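Local coordinates for triphenylmethane reductase (Citrobacter sp., PDB 2JL1), which reduces triphenylmethane dyes, probably with hydride drawn from the NADP(H) cofactor bound at its Rossmann-type domain, at residues I17-L20 / L21-V24; E58-Q61 / K62-G66; V90-A93 / A94-A97; L142-D145 / F146-E150; P276-E279 / T280-A284. All blocks are in the same frame, centred on the assembly; numbering follows the deposited sequence.

All five contacts are local, within one turn or two of helix. Interactions 2 and 3 touch: helices 57-63 and 80-96 pack Leu60 and Phe64 onto Ala93 beside the same parallel sheet. Interactions 4 and 5 form a second pair across the chain's centre, Val148 set against Val281. Interaction 1 stands apart at the end of helix 11-20. Interaction 4 is the buried one; the others are partly buried. A tyrosine face laid on the cofactor and two bonds to it mark interaction 4, a salt-bridge network at the subunit interface interaction 3, and an amide-carboxylate bond interaction 5, whereas interactions 1 and 2 rest on aliphatic or aromatic packing and helix-end backbone bonds.

Interaction 1: I17-L20 / L21-V24; sequences IQHL and LKKV
Ile17 and Leu21 lie side by side one turn apart where helix 11-20, the first helix of the Rossmann fold, runs out into the loop before strand 29-33. Their branches meet as Ile17 CG2 and Leu21 CD1, 4.0 Å apart, and branched aliphatic residues suit the place because Ile17 also packs on Val5 and Leu21 on Ile29. Gln18 crosses the same Leu21 CD1 obliquely: its chain bends at chi2 (-51°), bringing Gln18 NE2 to 3.5 Å from that methyl while the nitrogen is hydrogen-bonded to Gln45. A long flexible amide can thus cover the leucine and still satisfy its polar end. Leu21 N still bonds to Ile17 O at 2.9 Å, but Lys22 N turns to His19 O from above the carbonyl plane. Leu20 O then takes two donors, Lys23 N and Val24 N, each at 2.8 Å, so this carbonyl accepts both of the last two amide hydrogens. Lys22 runs back until its NZ stands 4.3 Å from His19 ND1, oblique to the ring; Lys23 lies beside His19 O. Val24 puts its CG2 between its own backbone N and carbonyl carbon, and this methyl rests 3.3 Å from Leu20 O.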
loop_
_atom_site.group_PDB
_atom_site.type_symbol
_atom_site.label_atom_id
_atom_site.label_comp_id
_atom_site.label_asym_id
_atom_site.label_seq_id
_atom_site.Cartn_x
_atom_site.Cartn_y
_atom_site.Cartn_z
ATOM N N ILE A 17 -15.940 16.647 14.030
ATOM C CA ILE A 17 -15.835 18.017 14.524
ATOM C C ILE A 17 -16.874 18.321 15.605
ATOM O O ILE A 17 -16.545 18.927 16.630
ATOM C CB ILE A 17 -15.822 19.012 13.352
ATOM C CG1 ILE A 17 -14.477 18.850 12.626
ATOM C CG2 ILE A 17 -16.084 20.480 13.834
ATOM C CD1 ILE A 17 -14.312 19.635 11.378
ATOM N N GLN A 18 -18.114 17.865 15.402
ATOM C CA GLN A 18 -19.152 18.076 16.416
ATOM C C GLN A 18 -18.849 17.365 17.728
ATOM O O GLN A 18 -19.081 17.920 18.808
ATOM C CB GLN A 18 -20.543 17.745 15.861
ATOM C CG GLN A 18 -21.001 18.775 14.812
ATOM C CD GLN A 18 -20.887 20.241 15.297
ATOM O OE1 GLN A 18 -21.383 20.587 16.370
ATOM N NE2 GLN A 18 -20.238 21.100 14.496
ATOM N N HIS A 19 -18.289 16.152 17.641
ATOM C CA HIS A 19 -17.794 15.452 18.831
ATOM C C HIS A 19 -16.539 16.084 19.461
ATOM O O HIS A 19 -16.426 16.135 20.690
ATOM C CB HIS A 19 -17.549 13.972 18.514
ATOM C CG HIS A 19 -18.812 13.187 18.329
ATOM N ND1 HIS A 19 -19.649 12.866 19.377
ATOM C CD2 HIS A 19 -19.388 12.673 17.215
ATOM C CE1 HIS A 19 -20.686 12.188 18.918
ATOM N NE2 HIS A 19 -20.545 12.049 17.610
ATOM N N LEU A 20 -15.602 16.558 18.633
ATOM C CA LEU A 20 -14.413 17.266 19.138
ATOM C C LEU A 20 -14.791 18.549 19.877
ATOM O O LEU A 20 -14.153 18.912 20.874
ATOM C CB LEU A 20 -13.420 17.594 18.007
ATOM C CG LEU A 20 -12.607 16.421 17.433
ATOM C CD1 LEU A 20 -11.770 16.830 16.218
ATOM C CD2 LEU A 20 -11.738 15.828 18.524
ATOM N N LEU A 21 -15.831 19.222 19.390
ATOM C CA LEU A 21 -16.317 20.473 20.005
ATOM C C LEU A 21 -16.871 20.260 21.418
ATOM O O LEU A 21 -16.980 21.205 22.189
ATOM C CB LEU A 21 -17.338 21.186 19.095
ATOM C CG LEU A 21 -16.790 21.910 17.848
ATOM C CD1 LEU A 21 -17.906 22.326 16.847
ATOM C CD2 LEU A 21 -15.950 23.121 18.222
ATOM N N LYS A 22 -17.214 19.023 21.759
ATOM C CA LYS A 22 -17.620 18.710 23.131
ATOM C C LYS A 22 -16.420 18.329 24.000
ATOM O O LYS A 22 -16.574 18.102 25.199
ATOM C CB LYS A 22 -18.655 17.587 23.155
ATOM C CG LYS A 22 -19.968 17.931 22.495
ATOM C CD LYS A 22 -20.929 16.772 22.684
ATOM C CE LYS A 22 -22.148 16.862 21.776
ATOM N NZ LYS A 22 -22.442 15.488 21.253
ATOM N N LYS A 23 -15.222 18.273 23.412
ATOM C CA LYS A 23 -14.036 17.833 24.160
ATOM C C LYS A 23 -12.909 18.864 24.258
ATOM O O LYS A 23 -12.200 18.911 25.253
ATOM C CB LYS A 23 -13.484 16.519 23.576
ATOM C CG LYS A 23 -14.396 15.315 23.726
ATOM C CD LYS A 23 -13.913 14.144 22.841
ATOM C CE LYS A 23 -14.883 12.943 22.868
ATOM N NZ LYS A 23 -14.897 12.235 24.190
ATOM N N VAL A 24 -12.724 19.654 23.209
ATOM C CA VAL A 24 -11.624 20.605 23.128
ATOM C C VAL A 24 -12.184 21.962 22.672
ATOM O O VAL A 24 -13.244 21.999 22.044
ATOM C CB VAL A 24 -10.493 20.111 22.158
ATOM C CG1 VAL A 24 -9.812 18.835 22.687
ATOM C CG2 VAL A 24 -11.037 19.868 20.749
#

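Interaction 2: E58-Q61 / K62-G66; sequences ESLQ and KAFAG
Leu60 and Phe64 make the apolar part of this contact, one turn apart near the end of helix 57-63. The two side chains run alongside each other and point the same way, with Leu60 CD2 at 4.0 Å from Phe64 CZ. Phe64 keeps its CG beside its backbone N (chi1 -62°), which sets the start of its ring close to the helix backbone, Phe64 CG lying 3.4 Å from Leu60 O. Bulky apolar residues fit here because both also pack on Ala93 of helix 80-96, whose small methyl lets the helices come close. Backbone hydrogen bonds form the second group: Lys62 N to Glu58 O at 3.2 Å, Ala63 N to Ser59 O at 3.0 Å and Phe64 N to Leu60 O at 2.9 Å. Charge plays a looser part. Lys62 stretches back along the helix over Glu58 O, yet Lys62 NZ stays 4.9 Å from Glu58 OE2, so any attraction is probably weak. Ser59 OG turns to Asp53 N and Gln56 O, tying the helix to a loop that binds NADP. Such a helix belongs to the crossover of a Rossmann fold that carries the chain from edge strand 48-51 to strand 69-72.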
loop_
_atom_site.group_PDB
_atom_site.type_symbol
_atom_site.label_atom_id
_atom_site.label_comp_id
_atom_site.label_asym_id
_atom_site.label_seq_id
_atom_site.Cartn_x
_atom_site.Cartn_y
_atom_site.Cartn_z
ATOM N N GLU A 58 0.566 21.103 -3.033
ATOM C CA GLU A 58 0.942 22.392 -2.445
ATOM C C GLU A 58 -0.090 22.870 -1.432
ATOM O O GLU A 58 0.274 23.323 -0.335
ATOM C CB GLU A 58 1.166 23.446 -3.534
ATOM C CG GLU A 58 2.530 23.343 -4.198
ATOM C CD GLU A 58 3.049 24.688 -4.684
ATOM O OE1 GLU A 58 4.093 25.141 -4.158
ATOM O OE2 GLU A 58 2.412 25.297 -5.576
ATOM N N SER A 59 -1.370 22.761 -1.800
ATOM C CA SER A 59 -2.468 23.071 -0.883
ATOM C C SER A 59 -2.391 22.265 0.425
ATOM O O SER A 59 -2.722 22.781 1.492
ATOM C CB SER A 59 -3.832 22.868 -1.565
ATOM O OG SER A 59 -4.289 21.530 -1.432
ATOM N N LEU A 60 -1.953 21.006 0.341
ATOM C CA LEU A 60 -1.853 20.144 1.523
ATOM C C LEU A 60 -0.652 20.509 2.395
ATOM O O LEU A 60 -0.732 20.493 3.625
ATOM C CB LEU A 60 -1.754 18.671 1.100
ATOM C CG LEU A 60 -2.953 18.094 0.360
ATOM C CD1 LEU A 60 -2.545 16.771 -0.280
ATOM C CD2 LEU A 60 -4.138 17.937 1.320
ATOM N N GLN A 61 0.465 20.835 1.754
ATOM C CA GLN A 61 1.638 21.317 2.477
ATOM C C GLN A 61 1.262 22.491 3.389
ATOM O O GLN A 61 1.588 22.505 4.579
ATOM C CB GLN A 61 2.736 21.730 1.488
ATOM C CG GLN A 61 3.304 20.552 0.705
ATOM C CD GLN A 61 4.373 19.779 1.469
ATOM O OE1 GLN A 61 4.499 18.553 1.305
ATOM N NE2 GLN A 61 5.169 20.495 2.288
ATOM N N LYS A 62 0.532 23.446 2.835
ATOM C CA LYS A 62 0.102 24.624 3.586
ATOM C C LYS A 62 -0.950 24.292 4.657
ATOM O O LYS A 62 -0.866 24.796 5.781
ATOM C CB LYS A 62 -0.417 25.694 2.621
ATOM C CG LYS A 62 0.590 26.059 1.523
ATOM C CD LYS A 62 -0.046 26.867 0.397
ATOM C CE LYS A 62 0.787 26.744 -0.876
ATOM N NZ LYS A 62 0.556 27.881 -1.835
ATOM N N ALA A 63 -1.925 23.442 4.322
ATOM C CA ALA A 63 -2.974 23.077 5.274
ATOM C C ALA A 63 -2.445 22.336 6.505
ATOM O O ALA A 63 -2.934 22.536 7.629
ATOM C CB ALA A 63 -4.082 22.277 4.584
ATOM N N PHE A 64 -1.438 21.488 6.297
ATOM C CA PHE A 64 -0.889 20.686 7.381
ATOM C C PHE A 64 0.206 21.416 8.157
ATOM O O PHE A 64 0.708 20.878 9.144
ATOM C CB PHE A 64 -0.319 19.352 6.860
ATOM C CG PHE A 64 -1.330 18.442 6.215
ATOM C CD1 PHE A 64 -2.695 18.605 6.430
ATOM C CD2 PHE A 64 -0.903 17.383 5.422
ATOM C CE1 PHE A 64 -3.622 17.744 5.826
ATOM C CE2 PHE A 64 -1.813 16.509 4.829
ATOM C CZ PHE A 64 -3.174 16.683 5.030
ATOM N N ALA A 65 0.595 22.607 7.693
ATOM C CA ALA A 65 1.649 23.394 8.337
ATOM C C ALA A 65 1.324 23.555 9.806
ATOM O O ALA A 65 0.282 24.076 10.158
ATOM C CB ALA A 65 1.780 24.757 7.682
ATOM N N GLY A 66 2.201 23.066 10.664
ATOM C CA GLY A 66 2.046 23.273 12.088
ATOM C C GLY A 66 1.012 22.433 12.807
ATOM O O GLY A 66 0.813 22.629 14.001
#

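Interaction 3: V90-A93 / A94-A97; sequences VVKA and ARDA
Lys92 reaches Asp96 by running straight from a chi1 of -166° and turning only at its last torsion, chi4 -81°, which swings the ammonium across to the carboxylate one turn on. Arg95 takes the other route, folding at chi2 and chi3 until its guanidinium comes back beside the same aspartate. Lys92 NZ then sits 2.7 Å from Asp96 OD2 on the syn lone pair, making a hydrogen-bonded salt bridge. On the second oxygen Arg95 grips side-on with two nitrogens, NE and NH2, each 2.8 Å from Asp96 OD1 and with that oxygen in the guanidinium plane. Three bonds therefore hold the carboxylate and fix its rotation, and the two basic groups share one anion. This network lies near the C-terminal end of helix 80-96, in the beta-alpha-beta unit of strands 69-72 and 101-107, on a Rossmann sheet. Long flexible basic residues suit the partly exposed side, whereas the inner side carries Val90, Val91, Ala93 and Ala94, small or branched residues that pack on the sheet and on helices 57-63 and 117-130. Backbone bonds run on beneath, Asp96 N meeting Lys92 O at 2.8 Å. Arg95 NH1 has a further partner, a salt bridge to Asp79 of the second subunit.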
loop_
_atom_site.group_PDB
_atom_site.type_symbol
_atom_site.label_atom_id
_atom_site.label_comp_id
_atom_site.label_asym_id
_atom_site.label_seq_id
_atom_site.Cartn_x
_atom_site.Cartn_y
_atom_site.Cartn_z
ATOM N N VAL A 90 -1.471 12.915 0.269
ATOM C CA VAL A 90 -1.806 13.319 1.644
ATOM C C VAL A 90 -0.698 12.923 2.625
ATOM O O VAL A 90 -0.215 13.750 3.410
ATOM C CB VAL A 90 -3.170 12.737 2.107
ATOM C CG1 VAL A 90 -3.389 12.984 3.590
ATOM C CG2 VAL A 90 -4.306 13.375 1.304
ATOM N N VAL A 91 -0.303 11.660 2.574
ATOM C CA VAL A 91 0.715 11.102 3.468
ATOM C C VAL A 91 2.038 11.849 3.291
ATOM O O VAL A 91 2.691 12.187 4.290
ATOM C CB VAL A 91 0.891 9.581 3.218
ATOM C CG1 VAL A 91 2.007 9.000 4.072
ATOM C CG2 VAL A 91 -0.410 8.856 3.495
ATOM N N LYS A 92 2.427 12.131 2.045
ATOM C CA LYS A 92 3.701 12.855 1.828
ATOM C C LYS A 92 3.628 14.273 2.378
ATOM O O LYS A 92 4.576 14.741 3.008
ATOM C CB LYS A 92 4.106 12.910 0.362
ATOM C CG LYS A 92 5.571 13.338 0.179
ATOM C CD LYS A 92 5.896 13.606 -1.249
ATOM C CE LYS A 92 7.341 14.085 -1.378
ATOM N NZ LYS A 92 7.394 15.529 -1.046
ATOM N N ALA A 93 2.504 14.952 2.137
ATOM C CA ALA A 93 2.273 16.299 2.685
ATOM C C ALA A 93 2.347 16.300 4.219
ATOM O O ALA A 93 3.028 17.155 4.825
ATOM C CB ALA A 93 0.955 16.859 2.205
ATOM N N ALA A 94 1.704 15.313 4.835
ATOM C CA ALA A 94 1.757 15.134 6.285
ATOM C C ALA A 94 3.194 14.919 6.768
ATOM O O ALA A 94 3.634 15.563 7.725
ATOM C CB ALA A 94 0.826 13.977 6.725
ATOM N N ARG A 95 3.933 14.026 6.103
ATOM C CA ARG A 95 5.335 13.799 6.450
ATOM C C ARG A 95 6.119 15.134 6.348
ATOM O O ARG A 95 6.799 15.533 7.310
ATOM C CB ARG A 95 5.957 12.724 5.549
ATOM C CG ARG A 95 7.338 12.180 5.987
ATOM C CD ARG A 95 8.495 13.156 5.683
ATOM N NE ARG A 95 8.536 13.566 4.282
ATOM C CZ ARG A 95 9.179 12.910 3.328
ATOM N NH1 ARG A 95 9.860 11.800 3.612
ATOM N NH2 ARG A 95 9.146 13.365 2.088
ATOM N N ASP A 96 6.011 15.800 5.197
ATOM C CA ASP A 96 6.762 17.050 4.924
ATOM C C ASP A 96 6.425 18.165 5.903
ATOM O O ASP A 96 7.277 18.977 6.224
ATOM C CB ASP A 96 6.494 17.564 3.504
ATOM C CG ASP A 96 7.032 16.636 2.420
ATOM O OD1 ASP A 96 7.843 15.742 2.745
ATOM O OD2 ASP A 96 6.637 16.811 1.240
ATOM N N ALA A 97 5.173 18.213 6.355
ATOM C CA ALA A 97 4.740 19.222 7.322
ATOM C C ALA A 97 5.158 18.908 8.770
ATOM O O ALA A 97 4.945 19.723 9.658
ATOM C CB ALA A 97 3.236 19.415 7.236
#

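Interaction 4: L142-D145 / F146-E150; sequences LYTD and FFVNE. With NAP (NADP nicotinamide-adenine-dinucleotide phosphate), chain B.
Tyr143 and Phe146 join at a tight turn, Phe146 N donating to Tyr143 O at 3.1 Å from above the carbonyl plane. Tyr143 CG lies beside its own backbone N (chi1 -57°), which sends the ring toward the cofactor. Tyr143 CB lies near the carboxamide oxygen O7N, and the ring lies face-on to the carboxamide, NADP C7N 3.7 Å above the Tyr143 ring plane and over its centre. Over the same face, Tyr143 CE2 comes to 3.4 Å from C3N of NADP. At the tip, Tyr143 OH donates a hydrogen bond to the phosphoester oxygen O5D at 2.9 Å. The backbone helps too: Tyr143 N donates to O7N at 2.9 Å. A tyrosine suits the place because it combines a flat face to lay against the nicotinamide carboxamide with a donor at its far end. Behind it the short, weakly bonded helix 144-147 is held by Thr144 O, which accepts from Phe147 N and Val148 N, and by Asn149 ND2 on Asp145 O at 2.9 Å in a nearly straight bond. Tyr143 thus holds the carboxamide oxygen by its N-H and the phosphoester oxygen by its hydroxyl, which would restrain rotation of the carboxamide, consistent with fixing the nicotinamide end.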
loop_
_atom_site.group_PDB
_atom_site.type_symbol
_atom_site.label_atom_id
_atom_site.label_comp_id
_atom_site.label_asym_id
_atom_site.label_seq_id
_atom_site.Cartn_x
_atom_site.Cartn_y
_atom_site.Cartn_z
ATOM N N LEU A 142 -18.443 -0.905 7.592
ATOM C CA LEU A 142 -19.477 -0.291 6.778
ATOM C C LEU A 142 -20.424 0.526 7.666
ATOM O O LEU A 142 -20.656 0.157 8.816
ATOM C CB LEU A 142 -20.264 -1.366 6.037
ATOM C CG LEU A 142 -19.463 -2.281 5.100
ATOM C CD1 LEU A 142 -20.409 -3.401 4.588
ATOM C CD2 LEU A 142 -18.874 -1.448 3.921
ATOM N N TYR A 143 -20.948 1.637 7.136
ATOM C CA TYR A 143 -21.901 2.480 7.862
ATOM C C TYR A 143 -23.289 1.859 7.927
ATOM O O TYR A 143 -23.848 1.509 6.907
ATOM C CB TYR A 143 -22.028 3.869 7.217
ATOM C CG TYR A 143 -20.738 4.654 7.083
ATOM C CD1 TYR A 143 -19.759 4.586 8.062
ATOM C CD2 TYR A 143 -20.529 5.506 5.994
ATOM C CE1 TYR A 143 -18.547 5.323 7.949
ATOM C CE2 TYR A 143 -19.342 6.246 5.866
ATOM C CZ TYR A 143 -18.368 6.155 6.858
ATOM O OH TYR A 143 -17.217 6.881 6.766
ATOM N N THR A 144 -23.839 1.737 9.137
ATOM C CA THR A 144 -25.242 1.327 9.301
ATOM C C THR A 144 -26.150 2.273 8.503
ATOM O O THR A 144 -27.158 1.842 7.943
ATOM C CB THR A 144 -25.620 1.358 10.773
ATOM O OG1 THR A 144 -24.735 0.497 11.484
ATOM C CG2 THR A 144 -27.077 0.909 11.011
ATOM N N ASP A 145 -25.747 3.552 8.423
ATOM C CA ASP A 145 -26.516 4.615 7.725
ATOM C C ASP A 145 -26.697 4.322 6.249
ATOM O O ASP A 145 -27.629 4.825 5.647
ATOM C CB ASP A 145 -25.831 6.006 7.841
ATOM C CG ASP A 145 -25.202 6.260 9.200
ATOM O OD1 ASP A 145 -24.349 5.468 9.641
ATOM O OD2 ASP A 145 -25.523 7.300 9.828
ATOM N N PHE A 146 -25.813 3.503 5.669
ATOM C CA PHE A 146 -25.920 3.113 4.263
ATOM C C PHE A 146 -27.197 2.306 4.070
ATOM O O PHE A 146 -27.892 2.487 3.080
ATOM C CB PHE A 146 -24.689 2.317 3.789
ATOM C CG PHE A 146 -24.722 1.960 2.324
ATOM C CD1 PHE A 146 -24.487 2.939 1.351
ATOM C CD2 PHE A 146 -25.008 0.659 1.915
ATOM C CE1 PHE A 146 -24.525 2.626 -0.004
ATOM C CE2 PHE A 146 -25.067 0.335 0.553
ATOM C CZ PHE A 146 -24.813 1.329 -0.405
ATOM N N PHE A 147 -27.531 1.475 5.061
ATOM C CA PHE A 147 -28.665 0.551 4.993
ATOM C C PHE A 147 -29.933 1.077 5.719
ATOM O O PHE A 147 -31.064 0.723 5.384
ATOM C CB PHE A 147 -28.248 -0.788 5.616
ATOM C CG PHE A 147 -26.943 -1.326 5.085
ATOM C CD1 PHE A 147 -26.874 -1.873 3.813
ATOM C CD2 PHE A 147 -25.780 -1.253 5.849
ATOM C CE1 PHE A 147 -25.660 -2.387 3.311
ATOM C CE2 PHE A 147 -24.565 -1.754 5.356
ATOM C CZ PHE A 147 -24.504 -2.299 4.086
ATOM N N VAL A 148 -29.725 1.919 6.721
ATOM C CA VAL A 148 -30.802 2.339 7.597
ATOM C C VAL A 148 -30.847 3.861 7.580
ATOM O O VAL A 148 -30.052 4.529 8.223
ATOM C CB VAL A 148 -30.603 1.815 9.036
ATOM C CG1 VAL A 148 -31.762 2.244 9.932
ATOM C CG2 VAL A 148 -30.458 0.280 9.051
ATOM N N ASN A 149 -31.796 4.392 6.823
ATOM C CA ASN A 149 -31.891 5.823 6.573
ATOM C C ASN A 149 -33.334 6.086 6.189
ATOM O O ASN A 149 -34.145 5.141 6.190
ATOM C CB ASN A 149 -30.909 6.266 5.463
ATOM C CG ASN A 149 -31.006 5.404 4.209
ATOM O OD1 ASN A 149 -32.064 5.310 3.582
ATOM N ND2 ASN A 149 -29.905 4.758 3.849
ATOM N N GLU A 150 -33.646 7.348 5.861
ATOM C CA GLU A 150 -35.024 7.777 5.547
ATOM C C GLU A 150 -35.617 7.009 4.368
ATOM O O GLU A 150 -36.836 6.884 4.248
ATOM C CB GLU A 150 -35.068 9.292 5.291
ATOM C CG GLU A 150 -34.261 9.739 4.047
ATOM C CD GLU A 150 -34.109 11.257 3.920
ATOM O OE1 GLU A 150 -34.962 11.994 4.470
ATOM O OE2 GLU A 150 -33.135 11.711 3.259
HETATM P PA NAP B . -18.737 11.975 2.348
HETATM O O1A NAP B . -19.082 11.585 0.954
HETATM O O2A NAP B . -19.818 12.647 3.100
HETATM O O5B NAP B . -17.427 12.883 2.390
HETATM C C5B NAP B . -16.305 12.696 1.555
HETATM C C4B NAP B . -15.416 13.897 1.842
HETATM O O4B NAP B . -14.232 13.852 1.056
HETATM C C3B NAP B . -16.177 15.172 1.476
HETATM O O3B NAP B . -16.041 16.113 2.509
HETATM C C2B NAP B . -15.467 15.677 0.252
HETATM O O2B NAP B . -15.403 17.068 0.253
HETATM C C1B NAP B . -14.073 15.126 0.464
HETATM N N9A NAP B . -13.342 15.126 -0.810
HETATM C C8A NAP B . -13.725 14.589 -2.008
HETATM N N7A NAP B . -12.743 14.835 -2.906
HETATM C C5A NAP B . -11.760 15.539 -2.296
HETATM C C6A NAP B . -10.545 16.055 -2.746
HETATM N N6A NAP B . -10.157 15.897 -4.009
HETATM N N1A NAP B . -9.741 16.737 -1.862
HETATM C C2A NAP B . -10.137 16.920 -0.555
HETATM N N3A NAP B . -11.333 16.404 -0.111
HETATM C C4A NAP B . -12.131 15.730 -0.977
HETATM O O3 NAP B . -18.280 10.617 3.115
HETATM P PN NAP B . -18.564 10.117 4.619
HETATM O O1N NAP B . -18.231 11.240 5.511
HETATM O O2N NAP B . -19.919 9.501 4.676
HETATM O O5D NAP B . -17.395 8.980 4.818
HETATM C C5D NAP B . -16.028 9.369 4.866
HETATM C C4D NAP B . -15.090 8.474 4.048
HETATM O O4D NAP B . -15.287 7.122 4.425
HETATM C C3D NAP B . -15.369 8.536 2.544
HETATM O O3D NAP B . -14.610 9.490 1.846
HETATM C C2D NAP B . -15.077 7.132 2.048
HETATM O O2D NAP B . -13.739 6.925 1.646
HETATM C C1D NAP B . -15.309 6.283 3.280
HETATM N N1N NAP B . -16.584 5.566 3.109
HETATM C C2N NAP B . -16.844 4.560 3.984
HETATM C C3N NAP B . -17.985 3.821 3.857
HETATM C C7N NAP B . -18.266 2.719 4.786
HETATM O O7N NAP B . -19.540 2.093 4.657
HETATM N N7N NAP B . -17.298 2.369 5.640
HETATM C C4N NAP B . -18.944 4.167 2.881
HETATM C C5N NAP B . -18.712 5.246 2.064
HETATM C C6N NAP B . -17.487 5.916 2.149
HETATM P P2B NAP B . -16.487 17.974 -0.530
HETATM O O1X NAP B . -17.522 18.415 0.487
HETATM O O2X NAP B . -17.177 17.211 -1.649
HETATM O O3X NAP B . -15.701 19.144 -1.083
#

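Interaction 5: P276-E279 / T280-A284; sequences PLKE and TVKQA
Glu279 and Gln283, one turn apart, make the side-chain hydrogen bond of this contact, Gln283 NE2 donating to Glu279 OE2 at 3.0 Å. The bond is bent, 137° at the hydrogen, and the nitrogen stands above the carboxylate plane; carboxylate and amide are turned almost at right angles, 81° apart. The bend at chi2 (63°) carries the Glu279 carboxylate across the extended Gln283. Backbone bonds hold the turn below, Gln283 N to Glu279 O at 3.0 Å, Lys282 N to Lys278 O at 2.9 Å and Val281 N to Leu277 O at 2.9 Å. This is the first part of helix 277-285, the C-terminal helix of the chain, and Pro276 occupies its N-cap position; a proline suits the start because the helix needs no N-H from it, and its carbonyl takes a weak bond from Thr280 N. An acid in the first turn, as Glu279 is, probably also gains from the positive end of the helix. Further out, Lys278 and Lys282 touch by their aliphatic parts, Lys278 CD to Lys282 CE at 4.2 Å, while Lys278 NZ forms a salt bridge with Glu215. The inner side is mostly apolar: Leu277 packs on Ile212 and Thr144, Val281 on Leu209 and Val148, and Thr280, small and beta-branched, fits against Thr144 and Thr174.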
loop_
_atom_site.group_PDB
_atom_site.type_symbol
_atom_site.label_atom_id
_atom_site.label_comp_id
_atom_site.label_asym_id
_atom_site.label_seq_id
_atom_site.Cartn_x
_atom_site.Cartn_y
_atom_site.Cartn_z
ATOM N N PRO A 276 -28.327 0.480 19.759
ATOM C CA PRO A 276 -29.116 -0.628 19.237
ATOM C C PRO A 276 -29.636 -0.302 17.837
ATOM O O PRO A 276 -30.030 0.838 17.571
ATOM C CB PRO A 276 -30.288 -0.699 20.217
ATOM C CG PRO A 276 -29.774 -0.104 21.469
ATOM C CD PRO A 276 -28.898 1.006 21.016
ATOM N N LEU A 277 -29.672 -1.299 16.968
ATOM C CA LEU A 277 -30.188 -1.121 15.599
ATOM C C LEU A 277 -31.588 -0.502 15.597
ATOM O O LEU A 277 -31.895 0.365 14.773
ATOM C CB LEU A 277 -30.191 -2.463 14.861
ATOM C CG LEU A 277 -30.527 -2.481 13.366
ATOM C CD1 LEU A 277 -29.506 -1.642 12.530
ATOM C CD2 LEU A 277 -30.515 -3.939 12.940
ATOM N N LYS A 278 -32.432 -0.941 16.532
ATOM C CA LYS A 278 -33.814 -0.434 16.612
ATOM C C LYS A 278 -33.866 1.082 16.828
ATOM O O LYS A 278 -34.717 1.756 16.240
ATOM C CB LYS A 278 -34.631 -1.158 17.697
ATOM C CG LYS A 278 -36.130 -0.880 17.557
ATOM C CD LYS A 278 -36.982 -1.451 18.686
ATOM C CE LYS A 278 -36.935 -2.962 18.716
ATOM N NZ LYS A 278 -37.456 -3.591 17.457
ATOM N N GLU A 279 -32.977 1.610 17.669
ATOM C CA GLU A 279 -32.860 3.066 17.896
ATOM C C GLU A 279 -32.455 3.811 16.626
ATOM O O GLU A 279 -32.946 4.904 16.346
ATOM C CB GLU A 279 -31.888 3.371 19.050
ATOM C CG GLU A 279 -31.603 4.867 19.321
ATOM C CD GLU A 279 -32.825 5.716 19.756
ATOM O OE1 GLU A 279 -33.959 5.186 19.942
ATOM O OE2 GLU A 279 -32.630 6.950 19.933
ATOM N N THR A 280 -31.565 3.203 15.841
ATOM C CA THR A 280 -31.157 3.797 14.569
ATOM C C THR A 280 -32.318 3.773 13.580
ATOM O O THR A 280 -32.524 4.737 12.846
ATOM C CB THR A 280 -29.864 3.106 14.010
ATOM O OG1 THR A 280 -28.823 3.207 15.000
ATOM C CG2 THR A 280 -29.393 3.779 12.734
ATOM N N VAL A 281 -33.081 2.680 13.559
ATOM C CA VAL A 281 -34.263 2.602 12.683
ATOM C C VAL A 281 -35.281 3.695 13.078
ATOM O O VAL A 281 -35.825 4.397 12.214
ATOM C CB VAL A 281 -34.914 1.178 12.672
ATOM C CG1 VAL A 281 -36.266 1.186 11.965
ATOM C CG2 VAL A 281 -33.973 0.143 12.010
ATOM N N LYS A 282 -35.509 3.862 14.381
ATOM C CA LYS A 282 -36.456 4.878 14.844
ATOM C C LYS A 282 -36.035 6.270 14.411
ATOM O O LYS A 282 -36.869 7.037 13.938
ATOM C CB LYS A 282 -36.658 4.843 16.350
ATOM C CG LYS A 282 -37.432 3.653 16.852
ATOM C CD LYS A 282 -37.751 3.866 18.324
ATOM C CE LYS A 282 -38.016 2.570 19.047
ATOM N NZ LYS A 282 -38.472 2.872 20.443
ATOM N N GLN A 283 -34.750 6.588 14.585
ATOM C CA GLN A 283 -34.198 7.884 14.186
ATOM C C GLN A 283 -34.344 8.105 12.686
ATOM O O GLN A 283 -34.769 9.178 12.252
ATOM C CB GLN A 283 -32.716 7.991 14.572
ATOM C CG GLN A 283 -32.453 8.196 16.057
ATOM C CD GLN A 283 -31.010 7.910 16.448
ATOM O OE1 GLN A 283 -30.145 7.690 15.590
ATOM N NE2 GLN A 283 -30.740 7.910 17.747
ATOM N N ALA A 284 -34.001 7.091 11.897
ATOM C CA ALA A 284 -34.048 7.180 10.432
ATOM C C ALA A 284 -35.445 7.539 9.925
ATOM O O ALA A 284 -35.598 8.277 8.953
ATOM C CB ALA A 284 -33.588 5.868 9.801
#